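Pentafunctional AROM polypeptide (Schizosaccharomyces pombe, PDB 5SWV) probably catalyses five steps of the shikimate pathway, with dehydroquinate dehydratase and shikimate dehydrogenase activities in its C-terminal part. Local coordinates at residues Ala510-His513 / Leu514-Met518. Numbering follows the deposited sequence.
Sequences ASFH and LWTGM
Phe-512 O takes the helical i to i+4 bond from Thr-516 N, 2.9 Å long and nearly straight at 166°, in the last turn of helix 500-516, where Leu-514 N and Trp-515 N bond to Ala-510 O and Ser-511 O in the same pattern and Gly-517 N to His-513 O closes the series.

Thr-516 OG1 is a second donor to Phe-512 O, at 3.0 Å, and comes from above the carbonyl plane. With chi1 at 69°, the Thr-516 hydroxyl is close to both backbone neighbours of its CA and folds back over the preceding turn. Thr-516 OG1 also accepts from Met-518 N at 3.2 Å, which makes an ST turn at the helix end, where Gly-517 leaves the helix with positive phi (77°). One hydroxyl therefore bridges the last helical turn and the chain that leaves it.

Thr-516 also meets the Phe-512 ring. Thr-516 CG2 lies over the Phe-512 ring, 3.9 Å from its centroid, in a CH-pi contact. OG1 sits over the same face, offset toward the rim. The Phe-512 ring also packs on helix 266-277, touching His-270, Ala-273, Tyr-274 and Leu-277. Helix 266-277 is part of the shikimate dehydrogenase substrate-binding domain. Helix 500-516 lies beside it, consistent with the end of the chain returning to that domain in this family.

Ser-511 CB lies over the six-membered ring of Trp-515, 4.2 Å from its centroid. Ser-511 OG is hydrogen-bonded to Thr-335 and Thr-352, and Trp-515 NE1 to the backbone O of Ile-336. These bonds tie this side of the helix to strand 335-340 and its surroundings. On another side, His-513 CA makes a C-H...O contact with Met-518 O at 3.3 Å, and the imidazole presents its edge to the Met-518 backbone.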
ATOM      1  N   ALA A 510      -2.479  -6.417  -6.157  1.00 33.67           N
ATOM      2  CA  ALA A 510      -1.349  -6.859  -5.344  1.00 33.67           C
ATOM      3  C   ALA A 510      -0.158  -7.329  -6.194  1.00 33.35           C
ATOM      4  O   ALA A 510       0.993  -7.019  -5.889  1.00 32.84           O
ATOM      5  CB  ALA A 510      -1.796  -7.979  -4.418  1.00 33.97           C
ATOM      6  N   SER A 511      -0.438  -8.075  -7.258  1.00 33.16           N
ATOM      7  CA  SER A 511       0.615  -8.526  -8.157  1.00 33.04           C
ATOM      8  C   SER A 511       1.277  -7.329  -8.814  1.00 33.62           C
ATOM      9  O   SER A 511       2.509  -7.248  -8.881  1.00 33.92           O
ATOM     10  CB  SER A 511       0.061  -9.471  -9.212  1.00 32.98           C
ATOM     11  OG  SER A 511      -0.457 -10.645  -8.614  1.00 32.47           O
ATOM     12  N   PHE A 512       0.448  -6.390  -9.258  1.00 34.02           N
ATOM     13  CA  PHE A 512       0.912  -5.134  -9.858  1.00 34.63           C
ATOM     14  C   PHE A 512       1.824  -4.336  -8.921  1.00 34.98           C
ATOM     15  O   PHE A 512       2.852  -3.798  -9.365  1.00 34.53           O
ATOM     16  CB  PHE A 512      -0.289  -4.275 -10.300  1.00 34.80           C
ATOM     17  CG  PHE A 512       0.091  -2.926 -10.842  1.00 35.01           C
ATOM     18  CD1 PHE A 512       0.403  -2.770 -12.191  1.00 35.23           C
ATOM     19  CD2 PHE A 512       0.136  -1.806 -10.008  1.00 35.11           C
ATOM     20  CE1 PHE A 512       0.754  -1.522 -12.702  1.00 35.53           C
ATOM     21  CE2 PHE A 512       0.491  -0.554 -10.511  1.00 35.39           C
ATOM     22  CZ  PHE A 512       0.796  -0.413 -11.861  1.00 35.75           C
ATOM     23  N   HIS A 513       1.443  -4.262  -7.644  1.00 34.97           N
ATOM     24  CA  HIS A 513       2.253  -3.589  -6.632  1.00 35.65           C
ATOM     25  C   HIS A 513       3.588  -4.323  -6.443  1.00 35.77           C
ATOM     26  O   HIS A 513       4.648  -3.699  -6.431  1.00 35.76           O
ATOM     27  CB  HIS A 513       1.459  -3.437  -5.321  1.00 36.42           C
ATOM     28  CG  HIS A 513       2.217  -2.793  -4.195  1.00 37.60           C
ATOM     29  ND1 HIS A 513       2.287  -3.351  -2.933  1.00 38.34           N
ATOM     30  CD2 HIS A 513       2.916  -1.637  -4.127  1.00 37.93           C
ATOM     31  CE1 HIS A 513       2.996  -2.572  -2.141  1.00 38.28           C
ATOM     32  NE2 HIS A 513       3.396  -1.529  -2.844  1.00 38.94           N
ATOM     33  N   LEU A 514       3.556  -5.644  -6.355  1.00 35.73           N
ATOM     34  CA  LEU A 514       4.806  -6.399  -6.203  1.00 36.02           C
ATOM     35  C   LEU A 514       5.738  -6.196  -7.397  1.00 35.32           C
ATOM     36  O   LEU A 514       6.941  -6.217  -7.232  1.00 35.49           O
ATOM     37  CB  LEU A 514       4.543  -7.903  -5.980  1.00 35.96           C
ATOM     38  CG  LEU A 514       3.856  -8.258  -4.664  1.00 35.60           C
ATOM     39  CD1 LEU A 514       3.113  -9.577  -4.833  1.00 36.06           C
ATOM     40  CD2 LEU A 514       4.832  -8.291  -3.492  1.00 35.15           C
ATOM     41  N   TRP A 515       5.184  -5.990  -8.584  1.00 35.23           N
ATOM     42  CA  TRP A 515       6.008  -5.751  -9.777  1.00 35.17           C
ATOM     43  C   TRP A 515       6.535  -4.340  -9.941  1.00 35.40           C
ATOM     44  O   TRP A 515       7.710  -4.173 -10.183  1.00 36.53           O
ATOM     45  CB  TRP A 515       5.249  -6.130 -11.037  1.00 34.47           C
ATOM     46  CG  TRP A 515       5.110  -7.589 -11.222  1.00 34.15           C
ATOM     47  CD1 TRP A 515       6.056  -8.558 -10.981  1.00 34.08           C
ATOM     48  CD2 TRP A 515       3.973  -8.265 -11.747  1.00 33.69           C
ATOM     49  NE1 TRP A 515       5.561  -9.793 -11.304  1.00 33.84           N
ATOM     50  CE2 TRP A 515       4.289  -9.641 -11.792  1.00 33.67           C
ATOM     51  CE3 TRP A 515       2.711  -7.845 -12.179  1.00 33.12           C
ATOM     52  CZ2 TRP A 515       3.395 -10.591 -12.260  1.00 33.42           C
ATOM     53  CZ3 TRP A 515       1.820  -8.793 -12.646  1.00 33.15           C
ATOM     54  CH2 TRP A 515       2.165 -10.151 -12.683  1.00 33.28           C
ATOM     55  N   THR A 516       5.664  -3.341  -9.842  1.00 35.96           N
ATOM     56  CA  THR A 516       6.005  -1.941 -10.177  1.00 35.58           C
ATOM     57  C   THR A 516       6.431  -1.106  -8.971  1.00 35.81           C
ATOM     58  O   THR A 516       6.900   0.018  -9.125  1.00 36.61           O
ATOM     59  CB  THR A 516       4.802  -1.223 -10.821  1.00 35.13           C
ATOM     60  OG1 THR A 516       3.758  -1.033  -9.852  1.00 34.70           O
ATOM     61  CG2 THR A 516       4.267  -2.028 -11.978  1.00 35.19           C
ATOM     62  N   GLY A 517       6.251  -1.638  -7.769  1.00 35.99           N
ATOM     63  CA  GLY A 517       6.500  -0.872  -6.540  1.00 35.90           C
ATOM     64  C   GLY A 517       5.409   0.126  -6.171  1.00 35.59           C
ATOM     65  O   GLY A 517       5.579   0.876  -5.216  1.00 34.63           O
ATOM     66  N   MET A 518       4.278   0.104  -6.891  1.00 36.18           N
ATOM     67  CA  MET A 518       3.236   1.131  -6.772  1.00 36.74           C
ATOM     68  C   MET A 518       1.853   0.523  -6.696  1.00 35.31           C
ATOM     69  O   MET A 518       1.571  -0.450  -7.381  1.00 33.73           O
ATOM     70  CB  MET A 518       3.304   2.056  -7.989  1.00 38.38           C
ATOM     71  CG  MET A 518       4.636   2.804  -8.084  1.00 39.86           C
ATOM     72  SD  MET A 518       4.856   3.880  -9.508  1.00 40.73           S
ATOM     73  CE  MET A 518       4.455   2.728 -10.799  1.00 41.67           C
TER